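Local coordinates for glycosyl hydrolases family 2, sugar binding domain protein (Bacteroides uniformis str. 3978 T3 ii, PDB 6D1P), which probably hydrolyses O-glycosyl bonds as a beta-glucuronidase of glycosyl hydrolase family 2 from a human gut bacterium, at residues H307-F310 / F316-N319; G314-Y317 / R322-L325; S629-W634 / N779-I784; Q734-L737 / I743-L746. All blocks are in the same frame, centred on the assembly; numbering follows the deposited sequence.

Contact 1 (H307-F310 / F316-N319); sequences HFRF and FYLN
Arg309 and Tyr317 form a hydrogen-bonded antiparallel pair, and their side chains run alongside each other on the same face of the hairpin. From CB the arginine sets off with CG anti to the backbone N (chi1 162°), stays extended as far as CD, then bends at chi3, and this bend lays the guanidinium over the tyrosine ring. Arg309 NE lies 4.1 Å from Tyr317 CD1. Arg309 CZ is nearer, 3.6 Å from Tyr317 CD1; Arg309 NH1 passes Tyr317 CE1 at 3.9 Å, whereas Arg309 NH2 sits over the middle of the ring. With the two planes 18° apart, this is a stacked cation-pi contact. Glu311 fixes both partners, by a salt bridge to Arg309 NH1 and a hydrogen bond with Tyr317 OH.

On the other face, CD1 of Phe316 lies over one face of the Phe310 ring, 3.5 Å from Phe310 CE1, with the planes inclined at 47°. The neighbouring CE1 of the Phe316 ring meets CB of Phe308 at 3.7 Å, obliquely.

The backbone rungs are unequal: Tyr317 N donates to Arg309 O at 2.9 Å, while the reverse bond is weak. At the open end, Asn319 grips His307 twice, receiving His307 N on OD1 (2.8 Å) and donating its own N to His307 O (2.6 Å).

Phe308, Phe310 and Phe316 all touch Ile421, near the start of strand 420-432, consistent with a beta hairpin covering the N-terminal end of the TIM barrel.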
loop_
_atom_site.group_PDB
_atom_site.type_symbol
_atom_site.label_atom_id
_atom_site.label_comp_id
_atom_site.label_asym_id
_atom_site.label_seq_id
_atom_site.Cartn_x
_atom_site.Cartn_y
_atom_site.Cartn_z
ATOM N N HIS A 307 43.857 -24.576 3.890
ATOM C CA HIS A 307 44.697 -23.758 4.743
ATOM C C HIS A 307 44.847 -22.412 4.070
ATOM O O HIS A 307 45.099 -22.343 2.860
ATOM C CB HIS A 307 46.079 -24.399 4.979
ATOM C CG HIS A 307 47.033 -23.514 5.719
ATOM N ND1 HIS A 307 47.633 -22.414 5.139
ATOM C CD2 HIS A 307 47.484 -23.561 6.995
ATOM C CE1 HIS A 307 48.412 -21.823 6.028
ATOM N NE2 HIS A 307 48.336 -22.495 7.163
ATOM N N PHE A 308 44.700 -21.347 4.850
ATOM C CA PHE A 308 44.753 -20.024 4.263
ATOM C C PHE A 308 45.362 -19.071 5.269
ATOM O O PHE A 308 45.375 -19.332 6.472
ATOM C CB PHE A 308 43.363 -19.544 3.801
ATOM C CG PHE A 308 42.402 -19.281 4.923
ATOM C CD1 PHE A 308 42.257 -17.999 5.446
ATOM C CD2 PHE A 308 41.628 -20.307 5.447
ATOM C CE1 PHE A 308 41.346 -17.738 6.481
ATOM C CE2 PHE A 308 40.729 -20.066 6.482
ATOM C CZ PHE A 308 40.583 -18.773 6.995
ATOM N N ARG A 309 45.850 -17.951 4.748
ATOM C CA ARG A 309 46.674 -17.033 5.513
ATOM C C ARG A 309 46.633 -15.683 4.820
ATOM O O ARG A 309 46.824 -15.601 3.601
ATOM C CB ARG A 309 48.124 -17.580 5.614
ATOM C CG ARG A 309 49.199 -16.567 5.990
ATOM C CD ARG A 309 50.559 -17.257 6.293
ATOM N NE ARG A 309 51.330 -17.619 5.099
ATOM C CZ ARG A 309 52.175 -16.793 4.489
ATOM N NH1 ARG A 309 52.350 -15.566 4.963
ATOM N NH2 ARG A 309 52.837 -17.185 3.407
ATOM N N PHE A 310 46.354 -14.640 5.587
ATOM C CA PHE A 310 46.507 -13.271 5.124
ATOM C C PHE A 310 47.829 -12.755 5.664
ATOM O O PHE A 310 48.006 -12.661 6.887
ATOM C CB PHE A 310 45.348 -12.391 5.589
ATOM C CG PHE A 310 44.027 -12.751 4.969
ATOM C CD1 PHE A 310 43.625 -12.163 3.775
ATOM C CD2 PHE A 310 43.199 -13.680 5.570
ATOM C CE1 PHE A 310 42.421 -12.498 3.188
ATOM C CE2 PHE A 310 41.979 -14.012 4.995
ATOM C CZ PHE A 310 41.595 -13.427 3.801
ATOM N N PHE A 316 47.581 -13.016 -0.153
ATOM C CA PHE A 316 46.760 -14.070 0.435
ATOM C C PHE A 316 47.216 -15.438 -0.092
ATOM O O PHE A 316 47.432 -15.634 -1.305
ATOM C CB PHE A 316 45.273 -13.848 0.078
ATOM C CG PHE A 316 44.379 -15.017 0.373
ATOM C CD1 PHE A 316 43.942 -15.262 1.660
ATOM C CD2 PHE A 316 44.008 -15.894 -0.641
ATOM C CE1 PHE A 316 43.147 -16.366 1.940
ATOM C CE2 PHE A 316 43.216 -16.997 -0.370
ATOM C CZ PHE A 316 42.782 -17.230 0.922
ATOM N N TYR A 317 47.360 -16.399 0.815
ATOM C CA TYR A 317 47.914 -17.709 0.482
ATOM C C TYR A 317 46.872 -18.773 0.785
ATOM O O TYR A 317 46.376 -18.872 1.913
ATOM C CB TYR A 317 49.198 -17.990 1.267
ATOM C CG TYR A 317 50.326 -17.039 0.966
ATOM C CD1 TYR A 317 50.352 -15.770 1.526
ATOM C CD2 TYR A 317 51.371 -17.406 0.117
ATOM C CE1 TYR A 317 51.383 -14.877 1.244
ATOM C CE2 TYR A 317 52.416 -16.519 -0.168
ATOM C CZ TYR A 317 52.420 -15.263 0.412
ATOM O OH TYR A 317 53.429 -14.357 0.161
ATOM N N LEU A 318 46.529 -19.549 -0.225
ATOM C CA LEU A 318 45.629 -20.682 -0.087
ATOM C C LEU A 318 46.422 -21.960 -0.314
ATOM O O LEU A 318 47.125 -22.085 -1.325
ATOM C CB LEU A 318 44.471 -20.594 -1.091
ATOM C CG LEU A 318 43.531 -21.793 -0.966
ATOM C CD1 LEU A 318 42.763 -21.671 0.333
ATOM C CD2 LEU A 318 42.610 -21.915 -2.175
ATOM N N ASN A 319 46.317 -22.893 0.622
ATOM C CA ASN A 319 47.064 -24.144 0.549
ATOM C C ASN A 319 48.519 -23.910 0.108
ATOM O O ASN A 319 49.047 -24.582 -0.777
ATOM C CB ASN A 319 46.343 -25.120 -0.379
ATOM C CG ASN A 319 44.947 -25.459 0.121
ATOM O OD1 ASN A 319 44.705 -25.486 1.329
ATOM N ND2 ASN A 319 44.022 -25.717 -0.804
#

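Contact 2 (G314-Y317 / R322-L325); sequences GPFY and RLLL
Phe316 and Leu325 are brought together by their first torsions: with CG anti to the backbone N (chi1 167°) the Phe316 ring is sent toward Leu325, and with CG beside its own N (chi1 -61°) Leu325 sets its methyls against that ring, the two side chains crossing at about a right angle. CD1 of Leu325 rides over one face of the phenyl ring, 4.2 Å from the Phe316 centroid, as a CH-pi contact displaced toward the rim. CD2 of Leu325 packs 3.6 Å from Phe316 CE2. At the ring edge, in its plane, Leu323 O approaches Phe316 CD2 to 3.4 Å.

The Arg322 chain is bent beyond CB, which carries its aliphatic part past the proline: Arg322 CG touches Pro315 CG at 3.7 Å. Arg322 CB packs near Tyr317 CE2 at 3.9 Å. A water in the plane of the guanidinium accepts from both Arg322 NE and Phe316 N, each at 2.9 Å, thereby tying the side chain to the opposite backbone. Alongside, Leu323 N donates a nearly straight bond to Phe316 O (2.8 Å).

Tyr317 and Arg322, their CA atoms 4.2 Å apart, are a non-hydrogen-bonded antiparallel pair at the tight turn between strands 316-318 and 321-329. Beyond it, Arg322 NH2 binds the carbonyls of Met567 and Leu570, and Leu325 exchanges backbone hydrogen bonds with Thr571 and Ser573. Strand 321-329 pairs antiparallel with 316-318 and parallel with both 360-362 and 572-574 of the barrel.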
loop_
_atom_site.group_PDB
_atom_site.type_symbol
_atom_site.label_atom_id
_atom_site.label_comp_id
_atom_site.label_asym_id
_atom_site.label_seq_id
_atom_site.Cartn_x
_atom_site.Cartn_y
_atom_site.Cartn_z
ATOM N N GLY A 314 51.102 -8.127 3.099
ATOM C CA GLY A 314 51.312 -8.976 1.945
ATOM C C GLY A 314 50.053 -9.553 1.369
ATOM O O GLY A 314 48.959 -9.150 1.733
ATOM N N PRO A 315 50.171 -10.522 0.472
ATOM C CA PRO A 315 48.970 -11.044 -0.182
ATOM C C PRO A 315 48.353 -12.205 0.570
ATOM O O PRO A 315 48.533 -12.380 1.796
ATOM C CB PRO A 315 49.499 -11.488 -1.553
ATOM C CG PRO A 315 50.909 -11.914 -1.295
ATOM C CD PRO A 315 51.417 -11.033 -0.120
ATOM N N PHE A 316 47.581 -13.016 -0.153
ATOM C CA PHE A 316 46.760 -14.070 0.435
ATOM C C PHE A 316 47.216 -15.438 -0.092
ATOM O O PHE A 316 47.432 -15.634 -1.305
ATOM C CB PHE A 316 45.273 -13.848 0.078
ATOM C CG PHE A 316 44.379 -15.017 0.373
ATOM C CD1 PHE A 316 43.942 -15.262 1.660
ATOM C CD2 PHE A 316 44.008 -15.894 -0.641
ATOM C CE1 PHE A 316 43.147 -16.366 1.940
ATOM C CE2 PHE A 316 43.216 -16.997 -0.370
ATOM C CZ PHE A 316 42.782 -17.230 0.922
ATOM N N TYR A 317 47.360 -16.399 0.815
ATOM C CA TYR A 317 47.914 -17.709 0.482
ATOM C C TYR A 317 46.872 -18.773 0.785
ATOM O O TYR A 317 46.376 -18.872 1.913
ATOM C CB TYR A 317 49.198 -17.990 1.267
ATOM C CG TYR A 317 50.326 -17.039 0.966
ATOM C CD1 TYR A 317 50.352 -15.770 1.526
ATOM C CD2 TYR A 317 51.371 -17.406 0.117
ATOM C CE1 TYR A 317 51.383 -14.877 1.244
ATOM C CE2 TYR A 317 52.416 -16.519 -0.168
ATOM C CZ TYR A 317 52.420 -15.263 0.412
ATOM O OH TYR A 317 53.429 -14.357 0.161
ATOM N N ARG A 322 50.329 -18.408 -3.136
ATOM C CA ARG A 322 49.692 -17.109 -3.254
ATOM C C ARG A 322 48.565 -17.195 -4.276
ATOM O O ARG A 322 48.734 -17.770 -5.357
ATOM C CB ARG A 322 50.709 -16.054 -3.676
ATOM C CG ARG A 322 50.148 -14.643 -3.740
ATOM C CD ARG A 322 49.577 -14.301 -5.121
ATOM N NE ARG A 322 48.946 -12.985 -5.134
ATOM C CZ ARG A 322 49.292 -11.997 -5.948
ATOM N NH1 ARG A 322 50.260 -12.187 -6.827
ATOM N NH2 ARG A 322 48.668 -10.826 -5.892
ATOM N N LEU A 323 47.409 -16.626 -3.928
ATOM C CA LEU A 323 46.222 -16.694 -4.777
ATOM C C LEU A 323 45.555 -15.328 -4.770
ATOM O O LEU A 323 45.121 -14.847 -3.718
ATOM C CB LEU A 323 45.255 -17.779 -4.293
ATOM C CG LEU A 323 43.906 -17.895 -5.011
ATOM C CD1 LEU A 323 44.095 -18.255 -6.498
ATOM C CD2 LEU A 323 43.009 -18.911 -4.307
ATOM N N LEU A 324 45.520 -14.689 -5.930
ATOM C CA LEU A 324 44.856 -13.408 -6.064
ATOM C C LEU A 324 43.345 -13.638 -6.063
ATOM O O LEU A 324 42.806 -14.269 -6.971
ATOM C CB LEU A 324 45.316 -12.696 -7.329
ATOM C CG LEU A 324 44.935 -11.221 -7.169
ATOM C CD1 LEU A 324 46.028 -10.329 -7.713
ATOM C CD2 LEU A 324 43.601 -10.921 -7.839
ATOM N N LEU A 325 42.669 -13.140 -5.033
ATOM C CA LEU A 325 41.228 -13.313 -4.921
ATOM C C LEU A 325 40.524 -12.531 -6.029
ATOM O O LEU A 325 40.721 -11.320 -6.179
ATOM C CB LEU A 325 40.751 -12.875 -3.535
ATOM C CG LEU A 325 41.412 -13.719 -2.437
ATOM C CD1 LEU A 325 41.132 -13.138 -1.066
ATOM C CD2 LEU A 325 40.969 -15.171 -2.492
HETATM O O HOH W 1 46.995 -12.880 -2.996
#

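Contact 3 (S629-W634 / N779-I784); sequences SWPVRW and NGRASI
Pro631 and Arg781 supply the closest approach between the two segments, and it is a van der Waals one. Pro631 CG sits over one face of the Arg781 guanidinium, 3.4 Å from Arg781 NH1. The two side chains come from opposite directions; that of Arg781 is extended from CG to NE after placing CG anti to the backbone N (chi1 175°), which carries the flat group up to the proline ring. A second contact of the same kind, but looser, joins Trp634 CH2 to Asn779 ND2 at 3.8 Å, with indole and amide planes 56° apart.

Hydrogen bonding in the neighbourhood runs to third parties. The Asn779 amide is held at both atoms, ND2 giving to Leu746 O and OD1 receiving from His522 N, so its rotation is fixed. Arg781 NE is hydrogen-bonded to Gln734 OE1, which helps hold the guanidinium against the proline.

Within segment 629-634, Trp630 NE1 makes a weak bond to Val632 O (3.0 Å), and Arg633 CD lies over the centre of the Trp630 indole, 3.6 Å above its plane. Val632 O also lies in plane at the edge of the Trp634 ring.

Strand 632-634 is an outer strand of a mixed five-stranded sheet, and strand 781-787 an outer strand of a separate three-stranded sheet. The contact, burying 155 Å², joins the edges of these two sheets, consistent with packing between successive beta-sheet domains in the C-terminal part of the chain.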
loop_
_atom_site.group_PDB
_atom_site.type_symbol
_atom_site.label_atom_id
_atom_site.label_comp_id
_atom_site.label_asym_id
_atom_site.label_seq_id
_atom_site.Cartn_x
_atom_site.Cartn_y
_atom_site.Cartn_z
ATOM N N SER A 629 25.268 -5.529 -28.132
ATOM C CA SER A 629 24.137 -4.687 -27.772
ATOM C C SER A 629 24.312 -3.250 -28.253
ATOM O O SER A 629 23.653 -2.342 -27.736
ATOM C CB SER A 629 23.899 -4.726 -26.257
ATOM O OG SER A 629 24.897 -4.008 -25.531
ATOM N N TRP A 630 25.169 -3.027 -29.249
ATOM C CA TRP A 630 25.437 -1.691 -29.783
ATOM C C TRP A 630 25.025 -1.688 -31.253
ATOM O O TRP A 630 25.827 -2.041 -32.134
ATOM C CB TRP A 630 26.910 -1.331 -29.583
ATOM C CG TRP A 630 27.281 0.089 -29.876
ATOM C CD1 TRP A 630 26.532 1.023 -30.540
ATOM C CD2 TRP A 630 28.512 0.743 -29.518
ATOM N NE1 TRP A 630 27.218 2.216 -30.615
ATOM C CE2 TRP A 630 28.433 2.071 -29.991
ATOM C CE3 TRP A 630 29.669 0.333 -28.839
ATOM C CZ2 TRP A 630 29.469 2.987 -29.812
ATOM C CZ3 TRP A 630 30.686 1.252 -28.646
ATOM C CH2 TRP A 630 30.584 2.559 -29.139
ATOM N N PRO A 631 23.767 -1.302 -31.566
ATOM C CA PRO A 631 23.241 -1.524 -32.922
ATOM C C PRO A 631 23.690 -0.480 -33.936
ATOM O O PRO A 631 23.783 -0.775 -35.137
ATOM C CB PRO A 631 21.716 -1.471 -32.725
ATOM C CG PRO A 631 21.488 -0.995 -31.249
ATOM C CD PRO A 631 22.805 -0.582 -30.706
ATOM N N VAL A 632 23.954 0.742 -33.482
ATOM C CA VAL A 632 24.281 1.848 -34.374
ATOM C C VAL A 632 25.541 2.545 -33.865
ATOM O O VAL A 632 25.507 3.227 -32.829
ATOM C CB VAL A 632 23.126 2.850 -34.497
ATOM C CG1 VAL A 632 23.546 4.014 -35.373
ATOM C CG2 VAL A 632 21.903 2.168 -35.080
ATOM N N ARG A 633 26.640 2.398 -34.607
ATOM C CA ARG A 633 27.867 3.174 -34.447
ATOM C C ARG A 633 27.767 4.494 -35.216
ATOM O O ARG A 633 26.896 4.682 -36.074
ATOM C CB ARG A 633 29.067 2.386 -34.959
ATOM C CG ARG A 633 29.145 0.955 -34.484
ATOM C CD ARG A 633 29.829 0.872 -33.146
ATOM N NE ARG A 633 31.134 1.551 -33.112
ATOM C CZ ARG A 633 32.300 0.931 -33.266
ATOM N NH1 ARG A 633 32.306 -0.378 -33.486
ATOM N NH2 ARG A 633 33.455 1.612 -33.183
ATOM N N TRP A 634 28.673 5.420 -34.916
ATOM C CA TRP A 634 28.660 6.689 -35.632
ATOM C C TRP A 634 30.041 7.326 -35.646
ATOM O O TRP A 634 30.934 6.963 -34.872
ATOM C CB TRP A 634 27.652 7.665 -35.041
ATOM C CG TRP A 634 27.987 8.116 -33.662
ATOM C CD1 TRP A 634 28.679 9.240 -33.310
ATOM C CD2 TRP A 634 27.634 7.458 -32.438
ATOM N NE1 TRP A 634 28.780 9.326 -31.938
ATOM C CE2 TRP A 634 28.142 8.248 -31.379
ATOM C CE3 TRP A 634 26.929 6.282 -32.136
ATOM C CZ2 TRP A 634 27.979 7.897 -30.033
ATOM C CZ3 TRP A 634 26.756 5.935 -30.795
ATOM C CH2 TRP A 634 27.288 6.741 -29.760
ATOM N N ASN A 779 21.202 5.467 -26.042
ATOM C CA ASN A 779 21.527 5.977 -27.378
ATOM C C ASN A 779 20.256 6.221 -28.197
ATOM O O ASN A 779 20.117 5.755 -29.329
ATOM C CB ASN A 779 22.498 5.034 -28.104
ATOM C CG ASN A 779 23.786 4.829 -27.325
ATOM O OD1 ASN A 779 24.072 3.730 -26.846
ATOM N ND2 ASN A 779 24.564 5.899 -27.175
ATOM N N GLY A 780 19.324 6.973 -27.606
ATOM C CA GLY A 780 18.098 7.364 -28.279
ATOM C C GLY A 780 17.032 6.296 -28.349
ATOM O O GLY A 780 16.108 6.401 -29.161
ATOM N N ARG A 781 17.106 5.293 -27.487
ATOM C CA ARG A 781 16.348 4.068 -27.644
ATOM C C ARG A 781 15.870 3.574 -26.280
ATOM O O ARG A 781 16.622 3.607 -25.303
ATOM C CB ARG A 781 17.249 3.058 -28.336
ATOM C CG ARG A 781 16.757 1.664 -28.512
ATOM C CD ARG A 781 17.704 0.972 -29.506
ATOM N NE ARG A 781 17.367 -0.434 -29.701
ATOM C CZ ARG A 781 18.113 -1.446 -29.275
ATOM N NH1 ARG A 781 19.253 -1.206 -28.642
ATOM N NH2 ARG A 781 17.722 -2.699 -29.494
ATOM N N ALA A 782 14.616 3.138 -26.210
ATOM C CA ALA A 782 14.115 2.460 -25.024
ATOM C C ALA A 782 13.047 1.473 -25.460
ATOM O O ALA A 782 12.286 1.733 -26.394
ATOM C CB ALA A 782 13.557 3.438 -23.980
ATOM N N SER A 783 12.986 0.343 -24.765
ATOM C CA SER A 783 12.195 -0.790 -25.216
ATOM C C SER A 783 11.492 -1.434 -24.041
ATOM O O SER A 783 12.011 -1.449 -22.933
ATOM C CB SER A 783 13.068 -1.848 -25.913
ATOM O OG SER A 783 13.602 -1.299 -27.090
ATOM N N ILE A 784 10.345 -2.038 -24.313
ATOM C CA ILE A 784 9.603 -2.741 -23.282
ATOM C C ILE A 784 8.920 -3.948 -23.902
ATOM O O ILE A 784 8.457 -3.892 -25.044
ATOM C CB ILE A 784 8.588 -1.801 -22.595
ATOM C CG1 ILE A 784 7.913 -2.513 -21.421
ATOM C CG2 ILE A 784 7.619 -1.242 -23.616
ATOM C CD1 ILE A 784 7.322 -1.585 -20.400
#

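Contact 4 (Q734-L737 / I743-L746)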
loop_
_atom_site.group_PDB
_atom_site.type_symbol
_atom_site.label_atom_id
_atom_site.label_comp_id
_atom_site.label_asym_id
_atom_site.label_seq_id
_atom_site.Cartn_x
_atom_site.Cartn_y
_atom_site.Cartn_z
ATOM N N GLN A 734 9.726 -0.764 -29.254
ATOM C CA GLN A 734 10.882 0.119 -29.189
ATOM C C GLN A 734 10.457 1.558 -29.422
ATOM O O GLN A 734 9.718 1.849 -30.370
ATOM C CB GLN A 734 11.933 -0.288 -30.227
ATOM C CG GLN A 734 13.107 0.669 -30.290
ATOM C CD GLN A 734 14.141 0.270 -31.337
ATOM O OE1 GLN A 734 15.016 -0.570 -31.088
ATOM N NE2 GLN A 734 14.046 0.880 -32.513
ATOM N N ALA A 735 10.908 2.452 -28.554
ATOM C CA ALA A 735 10.778 3.885 -28.773
ATOM C C ALA A 735 12.114 4.437 -29.257
ATOM O O ALA A 735 13.168 4.087 -28.727
ATOM C CB ALA A 735 10.340 4.613 -27.497
ATOM N N GLU A 736 12.061 5.304 -30.257
ATOM C CA GLU A 736 13.239 5.910 -30.851
ATOM C C GLU A 736 13.091 7.420 -30.782
ATOM O O GLU A 736 12.072 7.960 -31.215
ATOM C CB GLU A 736 13.406 5.455 -32.313
ATOM C CG GLU A 736 14.781 5.745 -32.915
ATOM C CD GLU A 736 14.852 5.401 -34.396
ATOM O OE1 GLU A 736 13.972 5.856 -35.156
ATOM O OE2 GLU A 736 15.776 4.656 -34.798
ATOM N N LEU A 737 14.089 8.099 -30.224
ATOM C CA LEU A 737 14.122 9.552 -30.267
ATOM C C LEU A 737 14.829 9.970 -31.553
ATOM O O LEU A 737 15.941 9.501 -31.829
ATOM C CB LEU A 737 14.845 10.105 -29.039
ATOM C CG LEU A 737 14.171 9.739 -27.713
ATOM C CD1 LEU A 737 15.001 10.122 -26.512
ATOM C CD2 LEU A 737 12.799 10.406 -27.630
ATOM N N ILE A 743 16.806 11.948 -37.925
ATOM C CA ILE A 743 18.048 11.285 -37.542
ATOM C C ILE A 743 17.946 10.844 -36.085
ATOM O O ILE A 743 17.589 11.641 -35.205
ATOM C CB ILE A 743 19.256 12.214 -37.759
ATOM C CG1 ILE A 743 19.233 12.801 -39.175
ATOM C CG2 ILE A 743 20.553 11.460 -37.507
ATOM C CD1 ILE A 743 19.097 11.746 -40.269
ATOM N N ARG A 744 18.250 9.570 -35.831
ATOM C CA ARG A 744 18.291 9.075 -34.460
ATOM C C ARG A 744 19.255 9.915 -33.620
ATOM O O ARG A 744 20.369 10.235 -34.050
ATOM C CB ARG A 744 18.706 7.594 -34.431
ATOM C CG ARG A 744 18.632 6.969 -33.010
ATOM C CD ARG A 744 18.974 5.464 -32.960
ATOM N NE ARG A 744 17.945 4.645 -33.593
ATOM C CZ ARG A 744 17.897 3.314 -33.569
ATOM N NH1 ARG A 744 18.831 2.607 -32.937
ATOM N NH2 ARG A 744 16.892 2.689 -34.176
ATOM N N CYS A 745 18.815 10.287 -32.421
ATOM C CA CYS A 745 19.658 11.035 -31.491
ATOM C C CYS A 745 20.454 10.030 -30.676
ATOM O O CYS A 745 19.970 9.507 -29.673
ATOM C CB CYS A 745 18.814 11.928 -30.599
ATOM S SG CYS A 745 17.627 12.906 -31.491
ATOM N N LEU A 746 21.691 9.776 -31.086
ATOM C CA LEU A 746 22.432 8.629 -30.582
ATOM C C LEU A 746 23.064 8.873 -29.218
ATOM O O LEU A 746 23.642 7.944 -28.639
ATOM C CB LEU A 746 23.496 8.218 -31.602
ATOM C CG LEU A 746 22.945 7.521 -32.852
ATOM C CD1 LEU A 746 24.011 7.377 -33.943
ATOM C CD2 LEU A 746 22.384 6.153 -32.481
#
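Leu737 O receives the backbone N of Cys745 at 3.0 Å, and this nearly straight bond (173° at the hydrogen) is a well-defined link between the segments. The same oxygen, Leu737 O, has Arg744 CA at 3.6 Å in a CA-H...O contact and Cys745 SG at 3.8 Å.

The second element is a salt bridge of Glu736 with Arg744. In the model OE2 of Glu736 faces the guanidinium edge formed by NE and NH2, but it stands too close, so its exact place is doubtful and no bond length should be drawn from it. The extended chain of Glu736 and the chain of Arg744, bent at chi3 (-70°), bring carboxylate and guanidinium together, though the detailed geometry of the pair remains uncertain. Gln734, whose OE1 is engaged with Arg781, adds a looser neighbour, Gln734 NE2 lying 3.8 Å from Arg744 NH2, with amide and guanidinium almost perpendicular.

Strand 730-738 is the middle strand of a three-stranded antiparallel sheet, and the loop that follows doubles back beside its end without forming a beta bridge.

What positions the strand lies on both flanks: Glu736 and Gln734 bond through the backbone to Leu720 and Thr722, while Ala735 and Leu737 bond likewise to Ala782 and Gly780. In the loop, Asp739 OD1 accepts from Ile743 N. Farther out, the side chain of Arg744 rests on Val632, and Arg744 O receives a weak hydrogen bond from Gln709 NE2.

From the N terminus, contact 1 closes a five-residue loop into a hairpin, and contact 2 at once closes a shorter one on the same strand, 316-318; the two share Phe316 and Tyr317 and touch through Leu318 and Leu323. Together they make a meander leading into the barrel strand 321-329. Much later, contact 3 spans 144 residues, and contact 4, a short local loop, is nested inside that span. Their centres lie about 8 Å apart, joined where strands 730-738 and 781-787 run side by side and where Leu746 packs on Val632 and Trp634. The barrel pair and the C-terminal pair stay well apart, contacts 2 and 3 being about 41 Å between centres.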